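Local atomic coordinates of NegoA.19184.a (Neisseria gonorrhoeae, PDB entry 5UEB), a protein that is of unknown function but combines an antiparallel beta meander with a ferredoxin-like alpha-beta unit. Residues M9-T14 with G31-D36; A25-S30 with I44-P49; L53-A58 with I72-N77; N81-D86 with E108-V113. All coordinates share one frame; numbering follows the deposited sequence.

Interaction 1: residues M9-T14 with G31-D36; sequences MKSKLT and GNIMPD. With EDO (1,2-ethanediol), chain M.
Lys10 folds its side chain over Asn32, its antiparallel partner across a non-hydrogen-bonded pair. Lys10 CB already lies 4.0 Å from Gly31 O. The chain then bends twice (chi2 -47°, chi3 -59°), which turns it back toward the neighbouring strand. Lys10 CD comes within 3.3 Å of Asn32 OD1, while Lys10 CE settles 3.6 Å from Gly31 O. At the tip, Lys10 NZ makes a hydrogen bond of 2.8 Å to Asn32 OD1, lying in the carbonyl plane on a lone pair; Gln42 OE1 is a second partner for the ammonium group. The amide of Asn32 is fixed from its other end as well, because Asn32 ND2 donates to Ile33 O at 2.9 Å, close to the amide's own plane. Its rotation is therefore set by one bond at each terminus. On the face shared by Ser11 and Ile33 the contact is apolar: Ser11 CB rests 3.7 Å from Ile33 CD1, and Phe39 and Leu66 lie close by. The backbones are joined by Ser11 and Gly31, which exchange two N-H...O bonds, and by Ile33 N, which donates to Met9 O at 2.9 Å. This is the open end of the beta hairpin of strands 10-18 and 24-33, the first two strands of the antiparallel meander, at the protein surface.

Interaction 2: residues A25-S30 with I44-P49; sequences AEEILS and IPLFAP. With EDO (1,2-ethanediol), chain N.
A buried carboxylate fastens a loop to the inside of the meander: Glu27, on strand 24-33, takes the backbone N-H groups of three consecutive residues, Leu46, Phe47 and Ala48, in the loop between strands 39-41 and 56-62. Its CG stands anti to the backbone N, and the extended chain (chi1 176°) carries both oxygens to the loop. Glu27 OE1 receives Leu46 N at 2.8 Å on its syn lone pair. Glu27 OE2 holds two donors: Phe47 N, 2.9 Å away, arrives from the syn side but somewhat out of the carboxylate plane, whereas Ala48 N, also at 2.9 Å, comes in nearly along the C-O axis. Carbon closes in around the same group, Leu46 CB lying 3.6 Å from Glu27 OE1 and Ala48 CB 3.7 Å from Glu27 OE2. Two residues along the strand, on the same face, Leu29 crosses Pro45 at about a right angle, Leu29 CD2 reaching Pro45 CA at 3.9 Å and Leu29 CD1 standing 4.2 Å from Pro45 CG. Strand 24-33 is itself held by backbone bonds of Glu27 to Val15 and of Leu29 to Leu13. Arg104 forms a hydrogen bond to Ile44 O and a long, weak ion pair with Glu27 OE1. Three short N-H bonds on a single buried carboxylate probably stabilise its negative charge, and they fix the group's rotation while satisfying backbone amides that the loop does not pair within a strand.

Interaction 3: residues L53-A58 with I72-N77; sequences LNDIVA and IKASGN
Ser75 OG lies 3.0 Å from both Leu53 O and Asp55 OD1; which of the two takes its proton is not settled. The position follows from chi1 of 61°, which sets OG between the backbone N and the carbonyl carbon. Asp55 OD1 is also met by Ser75 N at 2.8 Å in an almost straight bond, from the anti side and out of the carboxylate plane. Leu53 O has a further donor, Asn77 ND2, at 2.9 Å. It approaches above the carbonyl plane, although the oxygen lies near the plane of the Asn77 amide.

Around this cluster, Ser75 OG accepts from Asn77 N, forming an ST turn, and the other oxygen of Asp55, OD2, is held by Ala52 N. Waters bridge the two segments, one of them joining Asn54 O to Lys73 O. Farther along, Ile56 pairs with Lys73, and Ile56 O takes both Lys73 N and Ile72 N, the latter at 2.8 Å: a classic beta bulge. Ile72, at the bulge, packs across the pair, with its CG1 3.9 Å from Ala58 CB and its CB 4.1 Å from Ile56 CG2.

The contact forms the open end of the hairpin of strands 56-62 and 65-73. Strand 39-41 flanks it through Ile41 and Leu40, and Asn114 of strand 110-115 touches Leu53 and Asn77, where the chain leaves for strand 78-84.

Interaction 4: residues N81-D86 with E108-V113; sequences NIVVLD and ENYLSV
Ile82 and Leu111 form a hydrogen-bonded antiparallel pair, with Ile82 N reaching Leu111 O at 2.8 Å and Leu111 N returning to Ile82 O. Two residues on, Val84 N donates to Asn109 O at 3.0 Å. The CA-H groups of Tyr110 and Val83 add weaker contacts, the first to Ile82 O and the second to Asn109 O.

Polar side chains gather on the face of Asn81, Tyr110 and Ser112. Tyr110 OH has its stronger partner outside the pair of strands, Leu46 O. Ser112 adopts two conformers; in one of them its OG bonds to Pro45 O, and a weak, bent and doubtful bond of 3.1 Å joins Asn81 ND2 to Ser112 OG.

Packing of the aromatic ring completes this face. Tyr110 lies alongside Asn81, pointing the same way; its first torsion (chi1 -173°) swings the ring opposite the main-chain nitrogen, 31° from the amide plane, and puts Tyr110 OH 3.3 Å from Asn81 CB. Ile82 O sits over one ring face, 3.9 Å from Tyr110 CD2, and Val83 CB is 4.1 Å from the same Tyr110 CD2. The other side of the sheet is apolar: Ile82 CD1 meets Val113 CG2 at 3.9 Å, with Phe88 and Leu137 beside Ile82.

Strands 78-84 and 110-115 are the two central strands of a beta-alpha-beta-beta-alpha-beta unit whose antiparallel sheet has the strand order of a ferredoxin-like fold.

How the interactions relate
Interactions 1 and 3 are surface contacts at the open ends of two hairpins in one meander sheet, and they touch through Leu13 and Val57. Interaction 1 relies on a folded lysine and backbone pairs, interaction 3 on a hydroxyl, a carboxylate and waters. Interaction 2 is buried, its centre about 7 Å from that of the chain; it shares strand 24-33 with interaction 1 but uses a carboxylate on loop amides. That same loop presents its carbonyls to interaction 4, coupling the meander to the second sheet. Interaction 4, partly buried, is regular strand pairing with an apolar face, and its centre lies about 28 Å from that of interaction 1.

Interaction 1: residues M9-T14 with G31-D36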
loop_
_atom_site.group_PDB
_atom_site.type_symbol
_atom_site.label_atom_id
_atom_site.label_comp_id
_atom_site.label_asym_id
_atom_site.label_seq_id
_atom_site.Cartn_x
_atom_site.Cartn_y
_atom_site.Cartn_z
ATOM N N MET B 9 0.737 -0.041 27.794
ATOM C CA MET B 9 -0.031 -0.549 26.652
ATOM C C MET B 9 0.825 -1.234 25.586
ATOM O O MET B 9 0.632 -1.020 24.383
ATOM C CB MET B 9 -0.912 0.550 26.055
ATOM C CG MET B 9 -1.869 1.158 27.058
ATOM S SD MET B 9 -3.141 2.118 26.237
ATOM C CE MET B 9 -3.818 3.053 27.615
ATOM N N LYS B 10 1.765 -2.083 25.997
ATOM C CA LYS B 10 2.515 -2.863 25.023
ATOM C C LYS B 10 1.583 -3.831 24.301
ATOM O O LYS B 10 0.601 -4.342 24.867
ATOM C CB LYS B 10 3.625 -3.667 25.702
ATOM C CG LYS B 10 4.465 -2.916 26.734
ATOM C CD LYS B 10 4.942 -1.552 26.258
ATOM C CE LYS B 10 5.793 -1.658 24.994
ATOM N NZ LYS B 10 6.367 -0.315 24.662
ATOM N N SER B 11 1.898 -4.091 23.035
ATOM C CA SER B 11 1.060 -4.973 22.242
ATOM C C SER B 11 1.887 -5.617 21.135
ATOM O O SER B 11 3.086 -5.347 20.970
ATOM C CB SER B 11 -0.162 -4.221 21.706
ATOM O OG SER B 11 -1.110 -5.108 21.128
ATOM N N LYS B 12 1.226 -6.505 20.397
ATOM C CA LYS B 12 1.796 -7.194 19.249
ATOM C C LYS B 12 0.813 -7.115 18.094
ATOM O O LYS B 12 -0.411 -7.163 18.287
ATOM C CB LYS B 12 2.001 -8.688 19.541
ATOM C CG LYS B 12 2.626 -9.030 20.874
ATOM C CD LYS B 12 4.099 -8.761 20.861
ATOM C CE LYS B 12 4.773 -9.479 22.027
ATOM N NZ LYS B 12 6.196 -9.070 22.141
ATOM N N LEU B 13 1.365 -7.023 16.887
ATOM C CA LEU B 13 0.582 -6.949 15.665
ATOM C C LEU B 13 1.100 -7.992 14.686
ATOM O O LEU B 13 2.313 -8.179 14.570
ATOM C CB LEU B 13 0.838 -5.570 15.058
ATOM C CG LEU B 13 -0.056 -5.122 13.933
ATOM C CD1 LEU B 13 -1.465 -5.175 14.444
ATOM C CD2 LEU B 13 0.359 -3.722 13.578
ATOM N N THR B 14 0.191 -8.666 13.973
ATOM C CA THR B 14 0.572 -9.542 12.863
ATOM C C THR B 14 0.415 -8.797 11.538
ATOM O O THR B 14 -0.636 -8.219 11.268
ATOM C CB THR B 14 -0.278 -10.812 12.849
ATOM O OG1 THR B 14 -0.042 -11.549 14.054
ATOM C CG2 THR B 14 0.074 -11.692 11.638
ATOM N N GLY B 31 5.041 -3.555 19.693
ATOM C CA GLY B 31 4.871 -2.117 19.721
ATOM C C GLY B 31 4.022 -1.641 20.880
ATOM O O GLY B 31 3.935 -2.305 21.921
ATOM N N ASN B 32 3.389 -0.487 20.710
ATOM C CA ASN B 32 2.627 0.149 21.784
ATOM C C ASN B 32 1.324 0.672 21.202
ATOM O O ASN B 32 1.332 1.334 20.159
ATOM C CB ASN B 32 3.439 1.319 22.379
ATOM C CG ASN B 32 3.178 1.535 23.872
ATOM O OD1 ASN B 32 4.033 1.225 24.698
ATOM N ND2 ASN B 32 2.023 2.101 24.212
ATOM N N ILE B 33 0.202 0.376 21.864
ATOM C CA ILE B 33 -1.058 0.998 21.485
ATOM C C ILE B 33 -0.982 2.482 21.811
ATOM O O ILE B 33 -0.441 2.884 22.855
ATOM C CB ILE B 33 -2.228 0.338 22.236
ATOM C CG1 ILE B 33 -2.273 -1.168 21.989
ATOM C CG2 ILE B 33 -3.557 0.992 21.846
ATOM C CD1 ILE B 33 -2.459 -1.537 20.550
ATOM N N MET B 34 -1.503 3.305 20.918
ATOM C CA MET B 34 -1.528 4.737 21.134
ATOM C C MET B 34 -2.912 5.189 21.563
ATOM O O MET B 34 -3.903 4.477 21.384
ATOM C CB MET B 34 -1.121 5.448 19.847
ATOM C CG MET B 34 0.169 4.889 19.310
ATOM S SD MET B 34 0.876 5.920 18.037
ATOM C CE MET B 34 1.609 7.248 18.996
ATOM N N PRO B 35 -3.018 6.374 22.172
ATOM C CA PRO B 35 -4.328 6.808 22.693
ATOM C C PRO B 35 -5.437 6.868 21.652
ATOM O O PRO B 35 -6.613 6.741 22.025
ATOM C CB PRO B 35 -4.033 8.190 23.297
ATOM C CG PRO B 35 -2.591 8.118 23.673
ATOM C CD PRO B 35 -1.934 7.289 22.590
ATOM N N ASP B 36 -5.108 7.041 20.367
ATOM C CA ASP B 36 -6.110 7.074 19.306
ATOM C C ASP B 36 -6.496 5.688 18.795
ATOM O O ASP B 36 -7.278 5.590 17.840
ATOM C CB ASP B 36 -5.643 7.959 18.148
ATOM C CG ASP B 36 -4.372 7.448 17.477
ATOM O OD1 ASP B 36 -3.861 6.377 17.846
ATOM O OD2 ASP B 36 -3.869 8.135 16.558
HETATM C C1 EDO M . -0.712 -10.762 17.055
HETATM O O1 EDO M . -1.597 -10.806 15.927
HETATM C C2 EDO M . -1.512 -11.093 18.309
HETATM O O2 EDO M . -2.496 -10.072 18.515
#

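Interaction 2: residues A25-S30 with I44-P49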
loop_
_atom_site.group_PDB
_atom_site.type_symbol
_atom_site.label_atom_id
_atom_site.label_comp_id
_atom_site.label_asym_id
_atom_site.label_seq_id
_atom_site.Cartn_x
_atom_site.Cartn_y
_atom_site.Cartn_z
ATOM N N ALA B 25 2.624 -14.940 3.897
ATOM C CA ALA B 25 3.493 -15.048 5.060
ATOM C C ALA B 25 2.983 -14.094 6.130
ATOM O O ALA B 25 2.164 -13.213 5.862
ATOM C CB ALA B 25 4.950 -14.728 4.703
ATOM N N GLU B 26 3.470 -14.283 7.357
ATOM C CA GLU B 26 3.068 -13.448 8.480
ATOM C C GLU B 26 4.302 -13.075 9.284
ATOM O O GLU B 26 5.178 -13.917 9.505
ATOM C CB GLU B 26 2.083 -14.202 9.388
ATOM C CG GLU B 26 0.765 -14.512 8.709
ATOM C CD GLU B 26 -0.217 -15.228 9.610
ATOM O OE1 GLU B 26 0.023 -15.282 10.835
ATOM O OE2 GLU B 26 -1.228 -15.741 9.087
ATOM N N GLU B 27 4.374 -11.813 9.722
ATOM C CA GLU B 27 5.408 -11.369 10.653
ATOM C C GLU B 27 4.744 -10.649 11.818
ATOM O O GLU B 27 3.914 -9.763 11.605
ATOM C CB GLU B 27 6.407 -10.415 9.980
ATOM C CG GLU B 27 7.431 -9.881 10.973
ATOM C CD GLU B 27 8.575 -9.114 10.341
ATOM O OE1 GLU B 27 9.445 -8.684 11.111
ATOM O OE2 GLU B 27 8.615 -8.946 9.102
ATOM N N ILE B 28 5.119 -11.011 13.048
ATOM C CA ILE B 28 4.597 -10.357 14.250
ATOM C C ILE B 28 5.569 -9.272 14.682
ATOM O O ILE B 28 6.780 -9.514 14.769
ATOM C CB ILE B 28 4.373 -11.365 15.387
ATOM C CG1 ILE B 28 3.356 -12.412 14.948
ATOM C CG2 ILE B 28 3.880 -10.635 16.654
ATOM C CD1 ILE B 28 3.140 -13.527 15.967
ATOM N N LEU B 29 5.047 -8.071 14.946
ATOM C CA LEU B 29 5.849 -6.934 15.386
ATOM C C LEU B 29 5.377 -6.447 16.751
ATOM O O LEU B 29 4.174 -6.288 16.987
ATOM C CB LEU B 29 5.745 -5.772 14.393
ATOM C CG LEU B 29 6.321 -6.034 13.001
ATOM C CD1 LEU B 29 5.926 -4.900 12.069
ATOM C CD2 LEU B 29 7.826 -6.175 13.054
ATOM N N SER B 30 6.327 -6.194 17.638
ATOM C CA SER B 30 6.020 -5.629 18.942
ATOM C C SER B 30 5.890 -4.115 18.844
ATOM O O SER B 30 6.544 -3.463 18.025
ATOM C CB SER B 30 7.128 -5.970 19.940
ATOM O OG SER B 30 7.237 -7.371 20.122
ATOM N N ILE B 44 12.275 -3.277 14.241
ATOM C CA ILE B 44 12.615 -3.185 12.818
ATOM C C ILE B 44 11.996 -4.382 12.103
ATOM O O ILE B 44 12.315 -5.527 12.452
ATOM C CB ILE B 44 14.134 -3.184 12.631
ATOM C CG1 ILE B 44 14.754 -2.001 13.369
ATOM C CG2 ILE B 44 14.477 -3.112 11.133
ATOM C CD1 ILE B 44 16.260 -2.084 13.459
ATOM N N PRO B 45 11.130 -4.187 11.107
ATOM C CA PRO B 45 10.542 -5.342 10.413
ATOM C C PRO B 45 11.616 -6.138 9.682
ATOM O O PRO B 45 12.453 -5.574 8.975
ATOM C CB PRO B 45 9.553 -4.698 9.430
ATOM C CG PRO B 45 9.243 -3.333 10.041
ATOM C CD PRO B 45 10.565 -2.907 10.635
ATOM N N LEU B 46 11.597 -7.461 9.872
ATOM C CA LEU B 46 12.596 -8.323 9.249
ATOM C C LEU B 46 12.274 -8.601 7.789
ATOM O O LEU B 46 13.183 -8.636 6.951
ATOM C CB LEU B 46 12.711 -9.648 10.012
ATOM C CG LEU B 46 13.400 -9.577 11.377
ATOM C CD1 LEU B 46 13.263 -10.928 12.087
ATOM C CD2 LEU B 46 14.867 -9.204 11.196
ATOM N N PHE B 47 10.997 -8.826 7.466
ATOM C CA PHE B 47 10.622 -9.319 6.140
ATOM C C PHE B 47 9.460 -8.562 5.508
ATOM O O PHE B 47 9.416 -8.415 4.279
ATOM C CB PHE B 47 10.244 -10.799 6.215
ATOM C CG PHE B 47 11.332 -11.668 6.759
ATOM C CD1 PHE B 47 12.455 -11.941 6.002
ATOM C CD2 PHE B 47 11.231 -12.205 8.031
ATOM C CE1 PHE B 47 13.463 -12.736 6.506
ATOM C CE2 PHE B 47 12.236 -12.999 8.537
ATOM C CZ PHE B 47 13.351 -13.256 7.778
ATOM N N ALA B 48 8.503 -8.116 6.309
ATOM C CA ALA B 48 7.331 -7.465 5.750
ATOM C C ALA B 48 7.756 -6.169 5.069
ATOM O O ALA B 48 8.524 -5.389 5.652
ATOM C CB ALA B 48 6.299 -7.174 6.838
ATOM N N PRO B 49 7.309 -5.912 3.849
ATOM C CA PRO B 49 7.744 -4.713 3.132
ATOM C C PRO B 49 6.927 -3.479 3.499
ATOM O O PRO B 49 5.838 -3.557 4.076
ATOM C CB PRO B 49 7.505 -5.092 1.663
ATOM C CG PRO B 49 6.355 -6.049 1.717
ATOM C CD PRO B 49 6.546 -6.840 2.991
HETATM C C1 EDO N . 2.369 -2.964 3.483
HETATM O O1 EDO N . 1.842 -1.663 3.775
HETATM C C2 EDO N . 2.623 -3.754 4.764
HETATM O O2 EDO N . 3.179 -5.033 4.437
#

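Interaction 3: residues L53-A58 with I72-N77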
loop_
_atom_site.group_PDB
_atom_site.type_symbol
_atom_site.label_atom_id
_atom_site.label_comp_id
_atom_site.label_asym_id
_atom_site.label_seq_id
_atom_site.Cartn_x
_atom_site.Cartn_y
_atom_site.Cartn_z
ATOM N N LEU B 53 10.539 0.914 11.588
ATOM C CA LEU B 53 10.536 1.249 13.009
ATOM C C LEU B 53 9.887 2.611 13.230
ATOM O O LEU B 53 10.177 3.580 12.517
ATOM C CB LEU B 53 11.993 1.300 13.484
ATOM C CG LEU B 53 12.265 1.708 14.936
ATOM C CD1 LEU B 53 11.745 0.624 15.883
ATOM C CD2 LEU B 53 13.756 1.957 15.157
ATOM N N ASN B 54 8.999 2.672 14.223
ATOM C CA ASN B 54 8.317 3.885 14.660
ATOM C C ASN B 54 7.268 4.393 13.678
ATOM O O ASN B 54 6.702 5.465 13.899
ATOM C CB ASN B 54 9.280 4.973 15.156
ATOM C CG ASN B 54 9.990 4.557 16.432
ATOM O OD1 ASN B 54 9.402 3.873 17.274
ATOM N ND2 ASN B 54 11.242 4.956 16.583
ATOM N N ASP B 55 6.939 3.620 12.638
ATOM C CA ASP B 55 5.727 3.893 11.874
ATOM C C ASP B 55 4.503 3.718 12.773
ATOM O O ASP B 55 4.498 2.898 13.700
ATOM C CB ASP B 55 5.598 2.899 10.710
ATOM C CG ASP B 55 6.496 3.236 9.517
ATOM O OD1 ASP B 55 7.215 4.267 9.524
ATOM O OD2 ASP B 55 6.473 2.444 8.550
ATOM N N ILE B 56 3.453 4.492 12.491
ATOM C CA ILE B 56 2.167 4.362 13.171
ATOM C C ILE B 56 1.179 3.760 12.182
ATOM O O ILE B 56 1.039 4.256 11.059
ATOM C CB ILE B 56 1.662 5.715 13.706
ATOM C CG1 ILE B 56 2.623 6.272 14.756
ATOM C CG2 ILE B 56 0.268 5.567 14.323
ATOM C CD1 ILE B 56 2.335 7.725 15.145
ATOM N N VAL B 57 0.511 2.686 12.588
ATOM C CA VAL B 57 -0.350 1.932 11.689
ATOM C C VAL B 57 -1.711 1.721 12.335
ATOM O O VAL B 57 -1.848 1.706 13.565
ATOM C CB VAL B 57 0.266 0.576 11.269
ATOM C CG1 VAL B 57 1.615 0.781 10.567
ATOM C CG2 VAL B 57 0.405 -0.347 12.483
ATOM N N ALA B 58 -2.723 1.582 11.490
ATOM C CA ALA B 58 -4.062 1.200 11.906
ATOM C C ALA B 58 -4.176 -0.316 11.928
ATOM O O ALA B 58 -3.515 -1.021 11.159
ATOM C CB ALA B 58 -5.103 1.772 10.947
ATOM N N ILE B 72 -0.785 4.732 8.932
ATOM C CA ILE B 72 -1.330 6.018 9.365
ATOM C C ILE B 72 -0.320 7.140 9.187
ATOM O O ILE B 72 -0.635 8.183 8.613
ATOM C CB ILE B 72 -1.841 5.944 10.822
ATOM C CG1 ILE B 72 -3.118 5.099 10.900
ATOM C CG2 ILE B 72 -2.096 7.353 11.377
ATOM C CD1 ILE B 72 -4.345 5.742 10.273
ATOM N N LYS B 73 0.901 6.950 9.687
ATOM C CA LYS B 73 1.931 7.982 9.573
ATOM C C LYS B 73 3.291 7.305 9.480
ATOM O O LYS B 73 3.719 6.625 10.417
ATOM C CB LYS B 73 1.883 8.934 10.773
ATOM C CG LYS B 73 2.925 10.048 10.719
ATOM C CD LYS B 73 2.803 10.973 11.931
ATOM C CE LYS B 73 3.779 12.136 11.837
ATOM N NZ LYS B 73 3.763 12.966 13.075
ATOM N N ALA B 74 3.970 7.486 8.352
ATOM C CA ALA B 74 5.325 6.972 8.233
ATOM C C ALA B 74 6.268 7.761 9.133
ATOM O O ALA B 74 6.148 8.984 9.278
ATOM C CB ALA B 74 5.795 7.070 6.779
ATOM N N SER B 75 7.215 7.049 9.747
ATOM C CA SER B 75 8.234 7.708 10.555
ATOM C C SER B 75 9.242 8.473 9.713
ATOM O O SER B 75 9.866 9.410 10.221
ATOM C CB SER B 75 8.996 6.669 11.378
ATOM O OG SER B 75 9.653 5.749 10.512
ATOM N N GLY B 76 9.414 8.102 8.446
ATOM C CA GLY B 76 10.514 8.603 7.657
ATOM C C GLY B 76 11.761 7.750 7.712
ATOM O O GLY B 76 12.714 8.021 6.962
ATOM N N ASN B 77 11.789 6.736 8.575
ATOM C CA ASN B 77 12.898 5.800 8.614
ATOM C C ASN B 77 12.871 4.909 7.376
ATOM O O ASN B 77 11.828 4.702 6.753
ATOM C CB ASN B 77 12.803 4.909 9.849
ATOM C CG ASN B 77 13.142 5.645 11.134
ATOM O OD1 ASN B 77 14.014 6.513 11.152
ATOM N ND2 ASN B 77 12.479 5.285 12.217
HETATM O O HOH W 1 5.408 7.654 12.560
HETATM O O HOH W 2 12.819 6.616 14.774
HETATM O O HOH W 3 9.101 5.431 7.133
#

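Interaction 4: residues N81-D86 with E108-V113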
loop_
_atom_site.group_PDB
_atom_site.type_symbol
_atom_site.label_atom_id
_atom_site.label_comp_id
_atom_site.label_asym_id
_atom_site.label_seq_id
_atom_site.Cartn_x
_atom_site.Cartn_y
_atom_site.Cartn_z
ATOM N N ASN B 81 16.959 -4.700 4.003
ATOM C CA ASN B 81 17.225 -6.107 4.304
ATOM C C ASN B 81 18.560 -6.476 3.672
ATOM O O ASN B 81 18.810 -6.132 2.513
ATOM C CB ASN B 81 16.172 -7.037 3.699
ATOM C CG ASN B 81 14.729 -6.670 4.049
ATOM O OD1 ASN B 81 13.837 -6.855 3.225
ATOM N ND2 ASN B 81 14.484 -6.202 5.278
ATOM N N ILE B 82 19.413 -7.178 4.417
ATOM C CA ILE B 82 20.740 -7.557 3.926
ATOM C C ILE B 82 20.970 -9.020 4.263
ATOM O O ILE B 82 20.812 -9.424 5.419
ATOM C CB ILE B 82 21.870 -6.718 4.557
ATOM C CG1 ILE B 82 21.585 -5.218 4.437
ATOM C CG2 ILE B 82 23.227 -7.108 3.931
ATOM C CD1 ILE B 82 22.618 -4.337 5.141
ATOM N N VAL B 83 21.384 -9.804 3.272
ATOM C CA VAL B 83 21.740 -11.199 3.502
ATOM C C VAL B 83 23.153 -11.423 2.983
ATOM O O VAL B 83 23.537 -10.863 1.950
ATOM C CB VAL B 83 20.720 -12.160 2.862
ATOM C CG1 VAL B 83 20.705 -12.011 1.379
ATOM C CG2 VAL B 83 21.032 -13.600 3.241
ATOM N N VAL B 84 23.941 -12.216 3.716
ATOM C CA VAL B 84 25.335 -12.457 3.364
ATOM C C VAL B 84 25.599 -13.951 3.236
ATOM O O VAL B 84 24.858 -14.800 3.744
ATOM C CB VAL B 84 26.351 -11.798 4.329
ATOM C CG1 VAL B 84 26.244 -10.294 4.262
ATOM C CG2 VAL B 84 26.131 -12.289 5.755
ATOM N N LEU B 85 26.692 -14.259 2.539
ATOM C CA LEU B 85 27.093 -15.646 2.347
ATOM C C LEU B 85 27.591 -16.261 3.649
ATOM O O LEU B 85 27.249 -17.405 3.974
ATOM C CB LEU B 85 28.181 -15.706 1.276
ATOM C CG LEU B 85 28.071 -16.772 0.191
ATOM C CD1 LEU B 85 26.714 -16.705 -0.481
ATOM C CD2 LEU B 85 29.183 -16.578 -0.827
ATOM N N ASP B 86 28.400 -15.524 4.413
ATOM C CA ASP B 86 29.007 -16.123 5.599
ATOM C C ASP B 86 29.369 -15.107 6.677
ATOM O O ASP B 86 29.452 -15.461 7.857
ATOM C CB ASP B 86 30.228 -16.965 5.214
ATOM C CG ASP B 86 31.284 -16.163 4.470
ATOM O OD1 ASP B 86 31.936 -15.309 5.104
ATOM O OD2 ASP B 86 31.465 -16.393 3.253
ATOM N N GLU B 108 22.515 -15.707 11.793
ATOM C CA GLU B 108 23.865 -15.190 11.614
ATOM C C GLU B 108 24.104 -14.526 10.263
ATOM O O GLU B 108 25.095 -13.803 10.120
ATOM C CB GLU B 108 24.889 -16.307 11.817
ATOM C CG GLU B 108 24.881 -16.850 13.231
ATOM C CD GLU B 108 25.123 -15.761 14.260
ATOM O OE1 GLU B 108 26.254 -15.234 14.314
ATOM O OE2 GLU B 108 24.179 -15.420 15.004
ATOM N N ASN B 109 23.232 -14.738 9.277
ATOM C CA ASN B 109 23.505 -14.274 7.921
ATOM C C ASN B 109 22.489 -13.265 7.398
ATOM O O ASN B 109 22.508 -12.952 6.201
ATOM C CB ASN B 109 23.604 -15.460 6.957
ATOM C CG ASN B 109 24.624 -16.482 7.399
ATOM O OD1 ASN B 109 24.269 -17.566 7.854
ATOM N ND2 ASN B 109 25.901 -16.139 7.277
ATOM N N TYR B 110 21.614 -12.737 8.247
ATOM C CA TYR B 110 20.555 -11.846 7.796
ATOM C C TYR B 110 20.389 -10.714 8.792
ATOM O O TYR B 110 20.348 -10.945 10.008
ATOM C CB TYR B 110 19.220 -12.594 7.677
ATOM C CG TYR B 110 18.093 -11.791 7.050
ATOM C CD1 TYR B 110 17.293 -10.937 7.810
ATOM C CD2 TYR B 110 17.818 -11.905 5.695
ATOM C CE1 TYR B 110 16.262 -10.219 7.235
ATOM C CE2 TYR B 110 16.790 -11.187 5.107
ATOM C CZ TYR B 110 16.010 -10.352 5.881
ATOM O OH TYR B 110 14.992 -9.647 5.283
ATOM N N LEU B 111 20.278 -9.500 8.270
ATOM C CA LEU B 111 20.020 -8.317 9.071
ATOM C C LEU B 111 18.943 -7.494 8.397
ATOM O O LEU B 111 18.885 -7.411 7.169
ATOM C CB LEU B 111 21.266 -7.399 9.131
ATOM C CG LEU B 111 22.452 -7.772 10.010
ATOM C CD1 LEU B 111 23.573 -6.763 9.821
ATOM C CD2 LEU B 111 22.011 -7.832 11.466
ATOM N N SER B 112 18.096 -6.874 9.203
ATOM C CA SER B 112 17.292 -5.757 8.740
ATOM C C SER B 112 17.777 -4.515 9.473
ATOM O O SER B 112 17.956 -4.545 10.697
ATOM C CB SER B 112 15.808 -6.028 8.979
ATOM O OG SER B 112 15.000 -5.240 8.141
ATOM N N VAL B 113 18.009 -3.441 8.720
ATOM C CA VAL B 113 18.677 -2.240 9.206
ATOM C C VAL B 113 17.732 -1.060 9.087
ATOM O O VAL B 113 17.133 -0.843 8.026
ATOM C CB VAL B 113 19.967 -1.973 8.411
ATOM C CG1 VAL B 113 20.678 -0.737 8.951
ATOM C CG2 VAL B 113 20.867 -3.209 8.445
#